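Local coordinates for LPXTG family cell surface protein Fms2 (Enterococcus faecium DO, PDB 5FCE), which probably mediates adhesion of the bacterium to its surroundings as a cell-wall-anchored surface protein, this fragment being its immunoglobulin-like ligand-binding domain, at residues S50-D62 with I73-K85. Numbering follows the deposited sequence.
Sequences SSEKVIGEVYLKD and IMISAELSIDEIK
One direct backbone hydrogen bond joins the segments: E78 N donates to I55 O at 2.8 Å, with an N-H...O angle of 161°. Beside it, G56 CA makes a CA-H...O contact with S76 O at 3.6 Å. I55 and G56 both pair with L41 of strand 36-42, forming a classic beta bulge in edge strand 54-60.

Further along, water replaces direct pairing. E78 extends along the I55-G56 backbone, its CB 3.4 Å from I55 O, which carries OE2 to the waters. One water accepts from E57 N and lies within hydrogen-bonding distance of S76 O and E78 OE2; a second accepts from S76 N and donates to E57 O. A third donates to both E57 OE2 and E78 OE2, 4.6 Å apart, and probably eases like-charge repulsion; E57 OE1 is hydrogen-bonded to H38 NE2.

Apolar contacts line the inner side. With chi1 of I55 at -64°, CG2 is the branch opposite the backbone N; it meets I84 CD1 at 3.6 Å. V58 CG1 touches I73 CG2 at 3.8 Å, and I75 CG2 presses on the peptide 3.4 Å from G56 C.

Axes of 56-60 and 73-76 run at 126°, consistent with different sheets. One direct bond, bridging waters and apolar packing imply a partly hydrated seam in the flattened barrel.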
loop_
_atom_site.group_PDB
_atom_site.type_symbol
_atom_site.label_atom_id
_atom_site.label_comp_id
_atom_site.label_asym_id
_atom_site.label_seq_id
_atom_site.Cartn_x
_atom_site.Cartn_y
_atom_site.Cartn_z
ATOM N N SER A 50 9.699 11.843 -9.145
ATOM C CA SER A 50 10.181 11.309 -7.878
ATOM C C SER A 50 9.051 11.214 -6.851
ATOM O O SER A 50 8.068 11.952 -6.922
ATOM C CB SER A 50 11.313 12.174 -7.338
ATOM O OG SER A 50 10.985 13.544 -7.443
ATOM N N SER A 51 9.201 10.303 -5.896
ATOM C CA SER A 51 8.159 10.076 -4.898
ATOM C C SER A 51 8.002 11.288 -3.985
ATOM O O SER A 51 8.983 11.966 -3.646
ATOM C CB SER A 51 8.470 8.826 -4.080
ATOM O OG SER A 51 9.624 9.025 -3.291
ATOM N N GLU A 52 6.761 11.565 -3.600
ATOM C CA GLU A 52 6.461 12.666 -2.689
ATOM C C GLU A 52 5.527 12.196 -1.578
ATOM O O GLU A 52 4.778 11.224 -1.754
ATOM C CB GLU A 52 5.804 13.827 -3.446
ATOM C CG GLU A 52 6.693 14.514 -4.483
ATOM C CD GLU A 52 5.948 15.578 -5.275
ATOM O OE1 GLU A 52 5.080 16.259 -4.684
ATOM O OE2 GLU A 52 6.229 15.740 -6.487
ATOM N N LYS A 53 5.582 12.898 -0.446
ATOM C CA LYS A 53 4.710 12.650 0.697
ATOM C C LYS A 53 4.622 11.172 1.065
ATOM O O LYS A 53 3.529 10.621 1.230
ATOM C CB LYS A 53 3.327 13.256 0.450
ATOM C CG LYS A 53 3.333 14.789 0.451
ATOM C CD LYS A 53 2.002 15.327 -0.069
ATOM C CE LYS A 53 2.017 16.846 -0.211
ATOM N NZ LYS A 53 0.765 17.373 -0.861
ATOM N N VAL A 54 5.791 10.549 1.205
ATOM C CA VAL A 54 5.895 9.111 1.453
ATOM C C VAL A 54 5.639 8.744 2.912
ATOM O O VAL A 54 6.308 9.234 3.819
ATOM C CB VAL A 54 7.276 8.587 0.996
ATOM C CG1 VAL A 54 7.420 7.094 1.272
ATOM C CG2 VAL A 54 7.455 8.871 -0.489
ATOM N N ILE A 55 4.669 7.864 3.127
ATOM C CA ILE A 55 4.395 7.324 4.449
ATOM C C ILE A 55 5.265 6.084 4.603
ATOM O O ILE A 55 5.743 5.756 5.695
ATOM C CB ILE A 55 2.897 6.981 4.564
ATOM C CG1 ILE A 55 2.061 8.264 4.456
ATOM C CG2 ILE A 55 2.573 6.232 5.870
ATOM C CD1 ILE A 55 0.579 7.992 4.129
ATOM N N GLY A 56 5.484 5.393 3.487
ATOM C CA GLY A 56 6.407 4.275 3.475
ATOM C C GLY A 56 6.412 3.585 2.131
ATOM O O GLY A 56 5.537 3.835 1.298
ATOM N N GLU A 57 7.395 2.714 1.920
ATOM C CA GLU A 57 7.546 2.034 0.642
ATOM C C GLU A 57 8.288 0.711 0.788
ATOM O O GLU A 57 9.019 0.497 1.752
ATOM C CB GLU A 57 8.268 2.930 -0.376
ATOM C CG GLU A 57 9.687 3.280 0.028
ATOM C CD GLU A 57 10.344 4.280 -0.905
ATOM O OE1 GLU A 57 10.016 4.295 -2.116
ATOM O OE2 GLU A 57 11.210 5.043 -0.415
ATOM N N VAL A 58 8.119 -0.167 -0.196
ATOM C CA VAL A 58 8.802 -1.450 -0.176
ATOM C C VAL A 58 9.092 -1.868 -1.613
ATOM O O VAL A 58 8.343 -1.525 -2.535
ATOM C CB VAL A 58 7.976 -2.534 0.576
ATOM C CG1 VAL A 58 6.683 -2.857 -0.165
ATOM C CG2 VAL A 58 8.800 -3.795 0.793
ATOM N N TYR A 59 10.202 -2.575 -1.793
ATOM C CA TYR A 59 10.590 -3.115 -3.091
ATOM C C TYR A 59 10.518 -4.634 -3.022
ATOM O O TYR A 59 11.044 -5.247 -2.082
ATOM C CB TYR A 59 12.009 -2.669 -3.453
ATOM C CG TYR A 59 12.149 -1.190 -3.724
ATOM C CD1 TYR A 59 11.902 -0.671 -4.990
ATOM C CD2 TYR A 59 12.536 -0.314 -2.718
ATOM C CE1 TYR A 59 12.035 0.683 -5.241
ATOM C CE2 TYR A 59 12.669 1.039 -2.961
ATOM C CZ TYR A 59 12.420 1.527 -4.223
ATOM O OH TYR A 59 12.553 2.875 -4.470
ATOM N N LEU A 60 9.856 -5.238 -4.003
ATOM C CA LEU A 60 9.616 -6.674 -3.994
ATOM C C LEU A 60 10.068 -7.277 -5.303
ATOM O O LEU A 60 10.030 -6.620 -6.354
ATOM C CB LEU A 60 8.127 -6.961 -3.809
ATOM C CG LEU A 60 7.534 -6.497 -2.481
ATOM C CD1 LEU A 60 6.016 -6.471 -2.567
ATOM C CD2 LEU A 60 7.998 -7.423 -1.362
ATOM N N LYS A 61 10.478 -8.539 -5.253
ATOM C CA LYS A 61 10.906 -9.226 -6.467
ATOM C C LYS A 61 10.045 -10.451 -6.697
ATOM O O LYS A 61 9.642 -11.108 -5.736
ATOM C CB LYS A 61 12.381 -9.639 -6.365
ATOM C CG LYS A 61 13.335 -8.485 -6.099
ATOM C CD LYS A 61 13.489 -8.250 -4.594
ATOM C CE LYS A 61 14.169 -6.928 -4.255
ATOM N NZ LYS A 61 13.542 -6.307 -3.055
ATOM N N ASP A 62 9.760 -10.738 -7.968
ATOM C CA ASP A 62 9.053 -11.950 -8.392
ATOM C C ASP A 62 7.758 -12.170 -7.636
ATOM O O ASP A 62 7.595 -13.148 -6.904
ATOM C CB ASP A 62 9.978 -13.164 -8.299
ATOM C CG ASP A 62 11.236 -12.988 -9.136
ATOM O OD1 ASP A 62 11.103 -12.702 -10.347
ATOM O OD2 ASP A 62 12.349 -13.097 -8.581
ATOM N N ILE A 73 1.104 -6.879 1.565
ATOM C CA ILE A 73 2.243 -5.984 1.447
ATOM C C ILE A 73 2.615 -5.476 2.835
ATOM O O ILE A 73 1.740 -5.109 3.636
ATOM C CB ILE A 73 1.926 -4.800 0.519
ATOM C CG1 ILE A 73 1.589 -5.317 -0.882
ATOM C CG2 ILE A 73 3.107 -3.837 0.451
ATOM C CD1 ILE A 73 0.981 -4.279 -1.817
HETATM N N MSE A 74 3.910 -5.473 3.128
HETATM C CA MSE A 74 4.390 -4.980 4.410
HETATM C C MSE A 74 5.287 -3.790 4.164
HETATM O O MSE A 74 6.251 -3.877 3.386
HETATM C CB MSE A 74 5.156 -6.073 5.143
HETATM C CG MSE A 74 4.344 -7.347 5.346
HETATM SE SE MSE A 74 5.374 -8.602 6.441
HETATM C CE MSE A 74 6.851 -7.410 6.954
ATOM N N ILE A 75 4.968 -2.679 4.824
ATOM C CA ILE A 75 5.685 -1.420 4.631
ATOM C C ILE A 75 6.202 -0.824 5.947
ATOM O O ILE A 75 5.458 -0.700 6.925
ATOM C CB ILE A 75 4.788 -0.405 3.886
ATOM C CG1 ILE A 75 4.676 -0.787 2.400
ATOM C CG2 ILE A 75 5.349 0.987 3.993
ATOM C CD1 ILE A 75 3.660 0.044 1.601
ATOM N N SER A 76 7.480 -0.447 5.982
ATOM C CA SER A 76 8.020 0.209 7.173
ATOM C C SER A 76 7.425 1.616 7.291
ATOM O O SER A 76 7.475 2.382 6.338
ATOM C CB SER A 76 9.546 0.259 7.073
ATOM O OG SER A 76 10.124 0.882 8.195
ATOM N N ALA A 77 6.853 1.961 8.448
ATOM C CA ALA A 77 6.186 3.260 8.623
ATOM C C ALA A 77 7.161 4.409 8.891
ATOM O O ALA A 77 7.894 4.383 9.879
ATOM C CB ALA A 77 5.165 3.179 9.770
ATOM N N GLU A 78 7.127 5.440 8.051
ATOM C CA GLU A 78 8.016 6.589 8.222
ATOM C C GLU A 78 7.308 7.792 8.859
ATOM O O GLU A 78 7.929 8.835 9.103
ATOM C CB GLU A 78 8.642 6.966 6.868
ATOM C CG GLU A 78 9.269 5.762 6.153
ATOM C CD GLU A 78 9.849 6.088 4.778
ATOM O OE1 GLU A 78 9.800 7.268 4.350
ATOM O OE2 GLU A 78 10.385 5.152 4.125
ATOM N N LEU A 79 6.009 7.633 9.115
ATOM C CA LEU A 79 5.192 8.612 9.837
ATOM C C LEU A 79 4.407 7.851 10.896
ATOM O O LEU A 79 3.988 6.705 10.672
ATOM C CB LEU A 79 4.192 9.328 8.913
ATOM C CG LEU A 79 4.637 10.477 8.008
ATOM C CD1 LEU A 79 3.434 11.055 7.242
ATOM C CD2 LEU A 79 5.299 11.568 8.821
ATOM N N SER A 80 4.207 8.487 12.046
ATOM C CA SER A 80 3.486 7.858 13.153
ATOM C C SER A 80 2.030 7.696 12.768
ATOM O O SER A 80 1.556 8.361 11.854
ATOM C CB SER A 80 3.550 8.735 14.388
ATOM O OG SER A 80 2.772 9.902 14.184
ATOM N N ILE A 81 1.303 6.836 13.475
ATOM C CA ILE A 81 -0.095 6.618 13.111
ATOM C C ILE A 81 -0.928 7.881 13.363
ATOM O O ILE A 81 -1.823 8.195 12.582
ATOM C CB ILE A 81 -0.686 5.358 13.777
ATOM C CG1 ILE A 81 -2.125 5.104 13.289
ATOM C CG2 ILE A 81 -0.632 5.475 15.306
ATOM C CD1 ILE A 81 -2.217 4.783 11.783
ATOM N N ASP A 82 -0.612 8.633 14.423
ATOM C CA ASP A 82 -1.321 9.897 14.661
ATOM C C ASP A 82 -1.183 10.851 13.473
ATOM O O ASP A 82 -2.164 11.447 13.017
ATOM C CB ASP A 82 -0.839 10.585 15.945
ATOM C CG ASP A 82 -1.355 9.913 17.196
ATOM O OD1 ASP A 82 -2.236 9.033 17.075
ATOM O OD2 ASP A 82 -0.889 10.279 18.305
ATOM N N GLU A 83 0.035 10.973 12.954
ATOM C CA GLU A 83 0.287 11.848 11.819
ATOM C C GLU A 83 -0.391 11.343 10.550
ATOM O O GLU A 83 -0.880 12.134 9.742
ATOM C CB GLU A 83 1.793 12.015 11.602
ATOM C CG GLU A 83 2.457 12.827 12.704
ATOM C CD GLU A 83 2.142 14.307 12.595
ATOM O OE1 GLU A 83 1.848 14.763 11.471
ATOM O OE2 GLU A 83 2.217 15.017 13.622
ATOM N N ILE A 84 -0.424 10.025 10.381
ATOM C CA ILE A 84 -1.061 9.442 9.197
ATOM C C ILE A 84 -2.561 9.736 9.238
ATOM O O ILE A 84 -3.166 10.062 8.222
ATOM C CB ILE A 84 -0.845 7.916 9.110
ATOM C CG1 ILE A 84 0.628 7.576 8.872
ATOM C CG2 ILE A 84 -1.676 7.304 7.952
ATOM C CD1 ILE A 84 0.920 6.098 9.029
ATOM N N LYS A 85 -3.160 9.641 10.418
ATOM C CA LYS A 85 -4.604 9.849 10.535
ATOM C C LYS A 85 -4.994 11.318 10.348
ATOM O O LYS A 85 -6.170 11.638 10.155
ATOM C CB LYS A 85 -5.103 9.333 11.887
ATOM C CG LYS A 85 -5.163 7.804 11.978
ATOM C CD LYS A 85 -5.331 7.339 13.418
ATOM C CE LYS A 85 -6.612 7.858 14.034
ATOM N NZ LYS A 85 -6.626 7.560 15.494
HETATM O O HOH W 1 9.272 2.688 4.131
HETATM O O HOH W 2 9.454 -0.986 4.075
HETATM O O HOH W 3 12.005 4.763 2.020
#